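Local coordinates for protein histidine acid phosphatase (Hafnia alvei, PDB 4ARU) that belongs to branch 2 of the histidine phosphatase superfamily, as a bacterial histidine acid phosphatase that joins a mixed beta sheet with flanking helices to a largely helical part, at residues M60-E66 against L368-A374; M137-H143 against L199-G205; Y161-L167 against S248-L252; W321-P327 against M354-L359. One frame throughout, in Å; residues are numbered along the deposited sequence.

Contact 1. Residues M60-E66 against L368-A374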
# COMPACT_ATOMS: atom_id res chain seq x y z
N MET A 60 -8.56 9.82 -8.38
CA MET A 60 -8.80 9.53 -6.96
C MET A 60 -8.97 10.81 -6.14
O MET A 60 -9.88 10.90 -5.31
CB MET A 60 -7.72 8.64 -6.35
CG MET A 60 -7.75 7.23 -6.88
SD MET A 60 -9.09 6.25 -6.17
CE MET A 60 -8.47 5.85 -4.53
N GLY A 61 -8.10 11.80 -6.37
CA GLY A 61 -8.24 13.10 -5.68
C GLY A 61 -9.62 13.70 -5.90
O GLY A 61 -10.22 14.22 -4.96
N GLY A 62 -10.10 13.67 -7.13
CA GLY A 62 -11.46 14.16 -7.48
C GLY A 62 -12.52 13.38 -6.74
O GLY A 62 -13.52 13.96 -6.33
N PHE A 63 -12.34 12.08 -6.61
CA PHE A 63 -13.32 11.27 -5.87
C PHE A 63 -13.32 11.66 -4.40
O PHE A 63 -14.39 11.87 -3.80
CB PHE A 63 -13.00 9.78 -6.02
CG PHE A 63 -13.93 8.91 -5.21
CD1 PHE A 63 -15.26 8.77 -5.59
CD2 PHE A 63 -13.50 8.34 -4.02
CE1 PHE A 63 -16.15 8.00 -4.83
CE2 PHE A 63 -14.37 7.59 -3.25
CZ PHE A 63 -15.70 7.43 -3.67
N TYR A 64 -12.14 11.78 -3.82
CA TYR A 64 -12.01 12.21 -2.44
C TYR A 64 -12.66 13.57 -2.22
O TYR A 64 -13.35 13.79 -1.21
CB TYR A 64 -10.55 12.28 -1.98
CG TYR A 64 -9.82 10.97 -1.80
CD1 TYR A 64 -10.29 9.98 -0.96
CD2 TYR A 64 -8.62 10.75 -2.46
CE1 TYR A 64 -9.57 8.78 -0.83
CE2 TYR A 64 -7.90 9.57 -2.31
CZ TYR A 64 -8.40 8.60 -1.54
OH TYR A 64 -7.58 7.44 -1.44
N ARG A 65 -12.48 14.48 -3.17
CA ARG A 65 -13.15 15.79 -3.09
C ARG A 65 -14.66 15.63 -2.98
O ARG A 65 -15.29 16.21 -2.08
CB ARG A 65 -12.77 16.71 -4.27
CG ARG A 65 -13.47 18.07 -4.26
CD ARG A 65 -13.24 18.75 -2.91
NE ARG A 65 -13.81 20.10 -2.79
CZ ARG A 65 -13.25 21.22 -3.26
NH1 ARG A 65 -12.08 21.20 -3.90
NH2 ARG A 65 -13.86 22.39 -3.09
N GLU A 66 -15.25 14.81 -3.85
CA GLU A 66 -16.70 14.65 -3.85
C GLU A 66 -17.14 14.00 -2.54
O GLU A 66 -18.16 14.43 -1.99
CB GLU A 66 -17.17 13.79 -5.01
CG GLU A 66 -17.08 14.42 -6.38
CD GLU A 66 -18.00 13.79 -7.43
OE1 GLU A 66 -19.05 13.20 -7.12
OE2 GLU A 66 -17.67 13.93 -8.63
N LEU A 368 -14.16 8.93 -11.56
CA LEU A 368 -14.63 8.46 -10.28
C LEU A 368 -15.48 9.56 -9.65
O LEU A 368 -14.98 10.66 -9.41
CB LEU A 368 -13.47 8.13 -9.39
CG LEU A 368 -12.45 7.15 -9.90
CD1 LEU A 368 -11.30 7.09 -8.91
CD2 LEU A 368 -13.02 5.74 -10.11
N THR A 369 -16.74 9.26 -9.38
CA THR A 369 -17.67 10.26 -8.86
C THR A 369 -18.52 9.57 -7.79
O THR A 369 -18.47 8.37 -7.64
CB THR A 369 -18.59 10.78 -9.98
OG1 THR A 369 -19.44 9.71 -10.41
CG2 THR A 369 -17.85 11.40 -11.17
N LEU A 370 -19.37 10.30 -7.06
CA LEU A 370 -20.26 9.61 -6.11
C LEU A 370 -21.21 8.67 -6.82
O LEU A 370 -21.55 7.61 -6.27
CB LEU A 370 -20.98 10.61 -5.20
CG LEU A 370 -20.05 11.28 -4.14
CD1 LEU A 370 -20.96 11.96 -3.15
CD2 LEU A 370 -19.12 10.32 -3.47
N GLN A 371 -21.61 9.03 -8.03
CA GLN A 371 -22.54 8.20 -8.85
C GLN A 371 -21.81 6.99 -9.41
O GLN A 371 -22.44 5.95 -9.56
CB GLN A 371 -23.20 8.99 -10.00
CG GLN A 371 -24.17 10.10 -9.58
CD GLN A 371 -25.54 9.60 -9.10
OE1 GLN A 371 -25.65 8.57 -8.42
NE2 GLN A 371 -26.60 10.35 -9.46
N HIS A 372 -20.50 7.12 -9.66
CA HIS A 372 -19.67 6.06 -10.23
C HIS A 372 -18.40 5.95 -9.43
O HIS A 372 -17.35 6.42 -9.86
CB HIS A 372 -19.42 6.30 -11.73
CG HIS A 372 -20.67 6.25 -12.52
ND1 HIS A 372 -21.40 7.37 -12.86
CD2 HIS A 372 -21.41 5.19 -12.92
CE1 HIS A 372 -22.50 7.01 -13.48
NE2 HIS A 372 -22.52 5.69 -13.53
N PRO A 373 -18.49 5.36 -8.23
CA PRO A 373 -17.48 5.58 -7.25
C PRO A 373 -16.25 4.67 -7.37
O PRO A 373 -16.31 3.60 -7.95
CB PRO A 373 -18.23 5.29 -5.92
CG PRO A 373 -19.29 4.32 -6.29
CD PRO A 373 -19.72 4.75 -7.65
N ALA A 374 -15.16 5.09 -6.73
CA ALA A 374 -14.05 4.16 -6.43
C ALA A 374 -14.58 3.00 -5.59
O ALA A 374 -15.61 3.11 -4.91
CB ALA A 374 -12.96 4.89 -5.69
O HOH W 1 -21.60 12.07 -8.60
O HOH W 2 -14.98 13.45 -9.40
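Phe63 and Glu66, one helical turn apart, carry most of the helix side of this contact, and each meets the loop 368-374 in its own way. The benzyl group of Phe63 swings anti to its own nitrogen (chi1 177°), which slides the ring into the curve of the loop. Ala374 lies over one face: its CB is 4.0 Å from the ring centroid and 16° off the normal, a CH-pi contact, and the backbone N of the same residue also sits above this face, nearer the rim. Thr369 O approaches in the ring plane, at the CE1 edge, while Pro373 CB comes obliquely to within 3.6 Å of Phe63 CE1. At the root of the side chain Phe63 CB packs on Leu368 CB.

Glu66 runs alongside Thr369 and past Leu370 in the opposite sense. Its OE1 accepts a nearly straight bond from Leu370 N (2.9 Å, 167° at the hydrogen), but from above the carboxylate plane. One water donates to Glu66 OE1 and accepts from Gln371 N; another lies 2.8 Å from both Glu66 OE2 and Leu368 O. The loop is braced internally by an ST motif, Thr369 OG1 accepting from His372 N at 2.9 Å.

The loop connects helix 359-363 to strand 375-378, and Pro373 O is bonded by Gln361 NE2 of that helix. On another side of helix 51-70, Tyr64, whose CB points away from the loop, packs on Ala335 and Val337 of strand 335-342 in the mixed sheet.

Contact 2. Residues M137-H143 against L199-G205; sequences MDKSQVH and LAINDDG
A helix start packed on a beta hairpin joins Lys139, Val142 and His143 of helix 139-150 to Leu199 and Ile201 of the strand paired with 208-211. The short helix and strand axes run nearly antiparallel, at 162°, and approach to 9.8 Å.

Ile201 CD1 is the wedge. It sits over one face of the His143 imidazole, 3.7 Å from the centroid in a CH-pi contact, and also touches Val142 CG1 at 3.7 Å. Leu199 CD2 adds an oblique approach, 3.6 Å from His143 ND1.

Lys139 slides past Ile201 in the opposite direction. A bend at chi3 (59°) turns its ammonium group, in the conformer modelled, onto two successive carbonyls: NZ donates to Ile201 O at 3.1 Å and to Asn202 O at 2.8 Å, standing above both carbonyl planes. Its CG passes 3.7 Å from Gly205 CA, and Gly205 O is buried without a partner in the model.

Each segment is also braced within itself. Asp138 is the N-cap, its OD1 in the conformer given accepting from Gln141 N and Ser140 OG, and Asn202 OD1 accepts from Gly205 N, an Asx motif at the bend of a two-stranded antiparallel hairpin.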
# COMPACT_ATOMS: atom_id res chain seq x y z
N MET A 137 15.98 -5.06 13.58
CA MET A 137 15.34 -6.33 13.87
C MET A 137 16.41 -7.36 14.18
O MET A 137 17.58 -7.20 13.81
CB MET A 137 14.55 -6.77 12.66
CG MET A 137 13.35 -5.85 12.39
SD MET A 137 12.27 -6.50 11.13
CE MET A 137 13.24 -6.29 9.66
N ASP A 138 16.00 -8.37 14.95
CA ASP A 138 16.88 -9.49 15.30
C ASP A 138 16.64 -10.58 14.25
O ASP A 138 15.52 -11.00 14.04
CB ASP A 138 16.57 -9.97 16.71
CG ASP A 138 17.33 -11.23 17.07
OD1 ASP A 138 16.90 -12.31 16.64
OD2 ASP A 138 18.35 -11.12 17.79
N LYS A 139 17.72 -11.00 13.59
CA LYS A 139 17.65 -11.91 12.45
C LYS A 139 16.95 -13.23 12.83
O LYS A 139 16.11 -13.72 12.09
CB LYS A 139 19.05 -12.22 11.92
CG LYS A 139 19.83 -11.04 11.36
CD LYS A 139 21.13 -11.53 10.72
CE LYS A 139 20.80 -12.52 9.58
NZ LYS A 139 21.77 -12.61 8.43
N SER A 140 17.31 -13.80 13.99
CA SER A 140 16.66 -15.05 14.37
C SER A 140 15.14 -14.85 14.58
O SER A 140 14.31 -15.71 14.21
CB SER A 140 17.30 -15.67 15.60
OG SER A 140 17.02 -14.90 16.76
N GLN A 141 14.77 -13.70 15.14
CA GLN A 141 13.37 -13.42 15.35
C GLN A 141 12.61 -13.21 14.04
O GLN A 141 11.46 -13.60 13.92
CB GLN A 141 13.20 -12.26 16.34
CG GLN A 141 13.70 -12.59 17.72
CD GLN A 141 13.39 -11.49 18.73
OE1 GLN A 141 12.26 -11.00 18.83
NE2 GLN A 141 14.38 -11.13 19.49
N VAL A 142 13.23 -12.58 13.05
CA VAL A 142 12.63 -12.47 11.74
C VAL A 142 12.32 -13.83 11.16
O VAL A 142 11.23 -14.08 10.67
CB VAL A 142 13.52 -11.65 10.75
CG1 VAL A 142 12.88 -11.63 9.39
CG2 VAL A 142 13.75 -10.24 11.33
N HIS A 143 13.32 -14.70 11.15
CA HIS A 143 13.12 -16.04 10.56
C HIS A 143 11.93 -16.76 11.27
O HIS A 143 11.05 -17.30 10.62
CB HIS A 143 14.40 -16.87 10.75
CG HIS A 143 15.51 -16.53 9.80
ND1 HIS A 143 15.44 -16.83 8.45
CD2 HIS A 143 16.70 -15.92 9.98
CE1 HIS A 143 16.57 -16.47 7.86
NE2 HIS A 143 17.34 -15.88 8.76
N LEU A 199 14.15 -17.59 2.97
CA LEU A 199 14.21 -16.27 3.51
C LEU A 199 15.70 -15.87 3.63
O LEU A 199 16.49 -16.56 4.26
CB LEU A 199 13.52 -16.24 4.88
CG LEU A 199 13.35 -14.90 5.58
CD1 LEU A 199 12.50 -14.01 4.74
CD2 LEU A 199 12.73 -15.05 6.96
N ALA A 200 16.07 -14.75 3.00
CA ALA A 200 17.43 -14.25 2.98
C ALA A 200 17.51 -12.95 3.75
O ALA A 200 16.68 -12.08 3.54
CB ALA A 200 17.88 -14.06 1.54
N ILE A 201 18.47 -12.83 4.66
CA ILE A 201 18.65 -11.62 5.45
C ILE A 201 20.11 -11.21 5.42
O ILE A 201 20.99 -12.07 5.47
CB ILE A 201 18.20 -11.83 6.91
CG1 ILE A 201 16.82 -12.48 6.94
CG2 ILE A 201 18.24 -10.50 7.65
CD1 ILE A 201 16.26 -12.65 8.34
N ASN A 202 20.37 -9.91 5.37
CA ASN A 202 21.76 -9.41 5.45
C ASN A 202 22.29 -9.49 6.88
O ASN A 202 21.60 -9.92 7.80
CB ASN A 202 21.86 -8.01 4.88
CG ASN A 202 21.27 -6.95 5.79
OD1 ASN A 202 20.45 -7.25 6.65
ND2 ASN A 202 21.68 -5.71 5.58
N ASP A 203 23.55 -9.13 7.06
CA ASP A 203 24.19 -9.37 8.36
C ASP A 203 23.54 -8.55 9.49
O ASP A 203 23.36 -9.07 10.59
CB ASP A 203 25.71 -9.13 8.28
CG ASP A 203 26.06 -7.72 7.81
OD1 ASP A 203 25.23 -7.08 7.10
OD2 ASP A 203 27.18 -7.25 8.16
N ASP A 204 23.16 -7.32 9.19
CA ASP A 204 22.60 -6.40 10.19
C ASP A 204 21.15 -6.77 10.55
O ASP A 204 20.67 -6.47 11.66
CB ASP A 204 22.63 -4.94 9.67
CG ASP A 204 24.04 -4.49 9.23
OD1 ASP A 204 25.05 -4.90 9.85
OD2 ASP A 204 24.14 -3.69 8.26
N GLY A 205 20.45 -7.43 9.63
CA GLY A 205 19.04 -7.79 9.82
C GLY A 205 18.10 -6.73 9.29
O GLY A 205 16.88 -6.85 9.47

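Contact 3. Residues Y161-L167 against S248-L252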
# COMPACT_ATOMS: atom_id res chain seq x y z
N TYR A 161 1.55 -23.26 -3.38
CA TYR A 161 1.15 -22.46 -4.54
C TYR A 161 1.45 -23.12 -5.87
O TYR A 161 1.80 -22.44 -6.85
CB TYR A 161 1.80 -21.07 -4.46
CG TYR A 161 1.40 -20.31 -3.25
CD1 TYR A 161 0.13 -19.80 -3.11
CD2 TYR A 161 2.29 -20.15 -2.22
CE1 TYR A 161 -0.24 -19.11 -1.95
CE2 TYR A 161 1.94 -19.49 -1.05
CZ TYR A 161 0.67 -18.97 -0.92
OH TYR A 161 0.25 -18.34 0.24
N GLN A 162 1.27 -24.43 -5.97
CA GLN A 162 1.63 -25.14 -7.17
C GLN A 162 0.88 -24.65 -8.41
O GLN A 162 1.51 -24.40 -9.44
CB GLN A 162 1.51 -26.63 -6.93
CG GLN A 162 2.63 -27.15 -6.03
CD GLN A 162 4.07 -26.87 -6.60
OE1 GLN A 162 4.81 -25.97 -6.15
NE2 GLN A 162 4.44 -27.66 -7.61
N ALA A 163 -0.42 -24.47 -8.33
CA ALA A 163 -1.18 -24.01 -9.51
C ALA A 163 -0.79 -22.61 -9.99
O ALA A 163 -0.62 -22.35 -11.18
CB ALA A 163 -2.67 -24.07 -9.22
N SER A 164 -0.62 -21.69 -9.06
CA SER A 164 -0.26 -20.32 -9.36
C SER A 164 1.14 -20.24 -9.96
O SER A 164 1.39 -19.50 -10.93
CB SER A 164 -0.37 -19.47 -8.11
OG SER A 164 -1.72 -19.35 -7.69
N LEU A 165 2.06 -21.02 -9.39
CA LEU A 165 3.43 -21.03 -9.94
C LEU A 165 3.45 -21.64 -11.33
O LEU A 165 4.16 -21.19 -12.25
CB LEU A 165 4.38 -21.75 -8.99
CG LEU A 165 4.70 -21.05 -7.67
CD1 LEU A 165 5.59 -21.86 -6.74
CD2 LEU A 165 5.38 -19.72 -7.97
N ALA A 166 2.63 -22.66 -11.55
CA ALA A 166 2.53 -23.27 -12.89
C ALA A 166 1.94 -22.29 -13.89
O ALA A 166 2.40 -22.21 -15.01
CB ALA A 166 1.72 -24.54 -12.85
N LEU A 167 0.96 -21.50 -13.44
CA LEU A 167 0.40 -20.47 -14.33
C LEU A 167 1.44 -19.41 -14.65
O LEU A 167 1.58 -19.00 -15.80
CB LEU A 167 -0.83 -19.82 -13.71
CG LEU A 167 -1.47 -18.66 -14.47
CD1 LEU A 167 -1.96 -19.12 -15.82
CD2 LEU A 167 -2.58 -18.07 -13.63
N SER A 248 -5.13 -15.69 -9.69
CA SER A 248 -4.17 -16.73 -9.35
C SER A 248 -2.76 -16.15 -9.33
O SER A 248 -1.98 -16.44 -8.43
CB SER A 248 -4.28 -17.87 -10.39
OG SER A 248 -3.26 -18.84 -10.15
N LEU A 249 -2.42 -15.29 -10.27
CA LEU A 249 -1.08 -14.69 -10.26
C LEU A 249 -0.89 -13.73 -9.08
O LEU A 249 0.14 -13.73 -8.37
CB LEU A 249 -0.83 -13.94 -11.55
CG LEU A 249 -0.82 -14.78 -12.82
CD1 LEU A 249 -0.84 -13.91 -14.11
CD2 LEU A 249 0.36 -15.76 -12.80
N LEU A 250 -1.90 -12.91 -8.81
CA LEU A 250 -1.75 -11.93 -7.71
C LEU A 250 -1.83 -12.61 -6.35
O LEU A 250 -1.33 -12.04 -5.40
CB LEU A 250 -2.79 -10.79 -7.86
CG LEU A 250 -2.29 -9.55 -8.66
CD1 LEU A 250 -1.07 -8.82 -8.07
CD2 LEU A 250 -2.05 -9.93 -10.11
N LYS A 251 -2.35 -13.82 -6.28
CA LYS A 251 -2.31 -14.60 -5.04
C LYS A 251 -0.88 -14.72 -4.54
O LYS A 251 -0.58 -14.59 -3.34
CB LYS A 251 -2.90 -15.99 -5.29
CG LYS A 251 -2.90 -16.85 -4.04
CD LYS A 251 -3.79 -18.08 -4.14
CE LYS A 251 -3.53 -18.87 -5.37
NZ LYS A 251 -4.28 -20.15 -5.27
N LEU A 252 0.06 -14.87 -5.45
CA LEU A 252 1.47 -14.99 -5.08
C LEU A 252 1.99 -13.68 -4.52
O LEU A 252 2.76 -13.66 -3.57
CB LEU A 252 2.31 -15.39 -6.30
CG LEU A 252 1.97 -16.78 -6.87
CD1 LEU A 252 2.41 -16.92 -8.33
CD2 LEU A 252 2.63 -17.86 -6.04
O HOH W 3 -1.74 -21.81 -6.18
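Leu252 reaches from helix 243-262 against the start of helix 162-172, where the N-cap residue Tyr161, with Ser164 and Leu165, receives it. Beyond CB the chain turns beside its own nitrogen, with CG anti to the carbonyl carbon (chi1 -64°), and this delivers the branch point to 3.8 Å from Ser164 CB. From there the two methyls part. Leu252 CD1 stays against Ser164, touching both its CB and its carbonyl oxygen. Leu252 CD2 touches two other side chains, 3.7 Å from Tyr161 CB and 3.8 Å from Leu165 CD2; it also lies oblique to the tyrosine ring. Ala217 of helix 213-229 touches both Leu165 and Leu252, so a third helix borders this apolar cluster.

The axes of the short segments 162-167 and 248-252 cross at -109°, 8.6 Å apart at closest. Near the crossing the two small residues Ser164 and Ser248 bring their CA atoms to 5.3 Å. In the Ser164 conformer modelled, its OG is hydrogen-bonded to Ser248 OG at 2.9 Å, and either hydroxyl could be the donor. Farther along, Leu167 and Leu249 cross at about a right angle, with Leu167 CG 3.8 Å from Leu249 CD2. Lys251 lays its CG beside Tyr161 CE1.

The contact therefore relies mainly on leucine packing around one hydroxyl pair. Lys251, an exposed residue, reaches the opposite helix through a water to which its NZ and Ser164 N both donate, while the direct polar link between the helices is the hydroxyl pair.

Contact 4. Residues W321-P327 against M354-L359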
# COMPACT_ATOMS: atom_id res chain seq x y z
N TRP A 321 -8.28 -7.96 4.19
CA TRP A 321 -9.29 -7.63 3.21
C TRP A 321 -9.04 -8.31 1.90
O TRP A 321 -7.92 -8.79 1.60
CB TRP A 321 -9.41 -6.13 3.02
CG TRP A 321 -8.18 -5.49 2.49
CD1 TRP A 321 -7.76 -5.44 1.18
CD2 TRP A 321 -7.19 -4.74 3.24
NE1 TRP A 321 -6.58 -4.73 1.09
CE2 TRP A 321 -6.20 -4.29 2.32
CE3 TRP A 321 -7.02 -4.46 4.61
CZ2 TRP A 321 -5.10 -3.55 2.74
CZ3 TRP A 321 -5.93 -3.68 5.00
CH2 TRP A 321 -4.98 -3.25 4.08
N THR A 322 -10.12 -8.37 1.11
CA THR A 322 -10.02 -8.65 -0.33
C THR A 322 -10.83 -7.57 -1.03
O THR A 322 -11.88 -7.13 -0.55
CB THR A 322 -10.50 -10.06 -0.76
OG1 THR A 322 -10.11 -10.33 -2.12
CG2 THR A 322 -11.98 -10.21 -0.71
N LEU A 323 -10.29 -7.08 -2.13
CA LEU A 323 -10.92 -5.96 -2.83
C LEU A 323 -11.69 -6.42 -4.06
O LEU A 323 -11.10 -6.89 -5.04
CB LEU A 323 -9.83 -4.99 -3.25
CG LEU A 323 -8.94 -4.49 -2.12
CD1 LEU A 323 -7.90 -3.51 -2.69
CD2 LEU A 323 -9.73 -3.81 -1.00
N PRO A 324 -13.04 -6.27 -4.03
CA PRO A 324 -13.80 -6.63 -5.23
C PRO A 324 -13.27 -5.90 -6.47
O PRO A 324 -13.04 -4.70 -6.44
CB PRO A 324 -15.23 -6.17 -4.90
CG PRO A 324 -15.27 -6.31 -3.43
CD PRO A 324 -13.92 -5.87 -2.92
N GLY A 325 -13.04 -6.65 -7.53
CA GLY A 325 -12.57 -6.09 -8.79
C GLY A 325 -11.12 -5.72 -8.87
O GLY A 325 -10.65 -5.21 -9.87
N GLN A 326 -10.37 -6.05 -7.83
CA GLN A 326 -8.95 -5.64 -7.75
C GLN A 326 -8.13 -6.76 -7.12
O GLN A 326 -8.12 -6.90 -5.88
CB GLN A 326 -8.86 -4.33 -6.97
CG GLN A 326 -7.45 -3.83 -6.72
CD GLN A 326 -6.62 -3.78 -7.98
OE1 GLN A 326 -5.83 -4.68 -8.26
NE2 GLN A 326 -6.78 -2.71 -8.75
N PRO A 327 -7.41 -7.53 -7.93
CA PRO A 327 -6.67 -8.66 -7.41
C PRO A 327 -5.48 -8.32 -6.50
O PRO A 327 -5.14 -9.16 -5.68
CB PRO A 327 -6.23 -9.40 -8.65
CG PRO A 327 -6.26 -8.47 -9.74
CD PRO A 327 -7.27 -7.40 -9.39
N MET A 354 -10.57 0.67 3.00
CA MET A 354 -9.62 0.58 1.90
C MET A 354 -10.31 1.13 0.68
O MET A 354 -11.28 0.54 0.24
CB MET A 354 -9.15 -0.86 1.65
CG MET A 354 -7.96 -0.98 0.73
SD MET A 354 -6.43 -0.25 1.46
CE MET A 354 -5.57 -0.49 -0.10
N VAL A 355 -9.78 2.21 0.12
CA VAL A 355 -10.42 2.88 -1.03
C VAL A 355 -9.47 2.77 -2.22
O VAL A 355 -8.26 2.94 -2.07
CB VAL A 355 -10.70 4.36 -0.70
CG1 VAL A 355 -11.34 5.10 -1.87
CG2 VAL A 355 -11.62 4.44 0.51
N TYR A 356 -10.01 2.39 -3.36
CA TYR A 356 -9.19 1.95 -4.50
C TYR A 356 -9.91 1.97 -5.81
O TYR A 356 -11.13 1.96 -5.85
CB TYR A 356 -8.69 0.53 -4.22
CG TYR A 356 -9.84 -0.45 -4.23
CD1 TYR A 356 -10.69 -0.59 -3.14
CD2 TYR A 356 -10.15 -1.22 -5.38
CE1 TYR A 356 -11.72 -1.49 -3.15
CE2 TYR A 356 -11.21 -2.07 -5.41
CZ TYR A 356 -12.03 -2.18 -4.28
OH TYR A 356 -13.10 -3.02 -4.32
N GLN A 357 -9.12 2.02 -6.88
CA GLN A 357 -9.60 1.76 -8.20
C GLN A 357 -9.56 0.26 -8.50
O GLN A 357 -8.54 -0.40 -8.25
CB GLN A 357 -8.77 2.52 -9.21
CG GLN A 357 -9.09 4.01 -9.23
CD GLN A 357 -7.88 4.88 -9.47
OE1 GLN A 357 -6.88 4.81 -8.73
NE2 GLN A 357 -8.02 5.83 -10.38
N THR A 358 -10.65 -0.24 -9.04
CA THR A 358 -10.67 -1.59 -9.58
C THR A 358 -9.69 -1.71 -10.71
O THR A 358 -9.19 -0.73 -11.28
CB THR A 358 -12.05 -2.01 -10.08
OG1 THR A 358 -12.40 -1.25 -11.25
CG2 THR A 358 -13.12 -1.87 -9.04
N LEU A 359 -9.34 -2.94 -11.05
CA LEU A 359 -8.46 -3.17 -12.17
C LEU A 359 -8.98 -2.53 -13.47
O LEU A 359 -8.21 -1.90 -14.21
CB LEU A 359 -8.16 -4.68 -12.37
CG LEU A 359 -6.94 -4.99 -13.26
CD1 LEU A 359 -5.66 -4.31 -12.83
CD2 LEU A 359 -6.80 -6.52 -13.35
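Tyr356 stands against the turn 323-326, its hydroxyl donating to Pro324 O at 2.7 Å in the carbonyl plane, along a lone pair (129° at the oxygen). That oxygen lies at the ring edge, while Leu323 CB lies over one face, 4.0 Å from the centroid in a CH-pi contact. Gln326 CB comes obliquely to the ring, 3.6 Å from Tyr356 CE2.

Two further bonds tie the loop to the chain just past the strand. Gln326 is bent at chi2 (51°), which brings its amide round to Gln357 O: NE2 donates at 2.9 Å, nearly straight at 169°, with the acceptor in the amide plane. Leu359 N gives its hydrogen to Gly325 O at 2.9 Å, somewhat tilted from the carbonyl plane.

The loop side is a type II beta turn from Leu323 to Gln326, closed by Gln326 N to Leu323 O at 3.0 Å, with Gly325 at positive phi. The partner is the end of strand 348-356 of the mixed sheet, where Thr358 caps the helix that follows. At the other end Met354, in the conformer modelled, makes a Met-aromatic contact: its SD lies obliquely 4.4 Å from the centroid of the Trp321 six-membered ring.

Second-shell residues fix these groups. Asn329 O accepts from Trp321 NE1, and Asp328 N donates to Gln326 OE1, so that amide is held at both ends. Met354 is joined through its backbone to Val377 of the neighbouring strand. Leu225 of helix 213-229 packs on Gln326, Pro327 and Leu359.

Contact 3 is the buried one of the four; contacts 1, 2 and 4 are partly buried, and the centre of contact 4 is about 12 Å from the centre of the chain, the shortest such distance of the four. Contacts 1 and 4 adjoin along the mixed sheet: Ala374 CB comes within 3.5 Å of Tyr356 O. Contact 4 also touches contact 3, through Pro327 O and Leu250 CB, 3.6 Å apart. Contact 2 stands apart, across the chain's centre from contact 1. Chemistry follows place: leucines dominate the helix pair, turn carbonyls take most of the bonds in contact 4, a carboxylate accepts from loop backbone in contact 1, and a lysine ammonium donates to carbonyls at a strand end in contact 2.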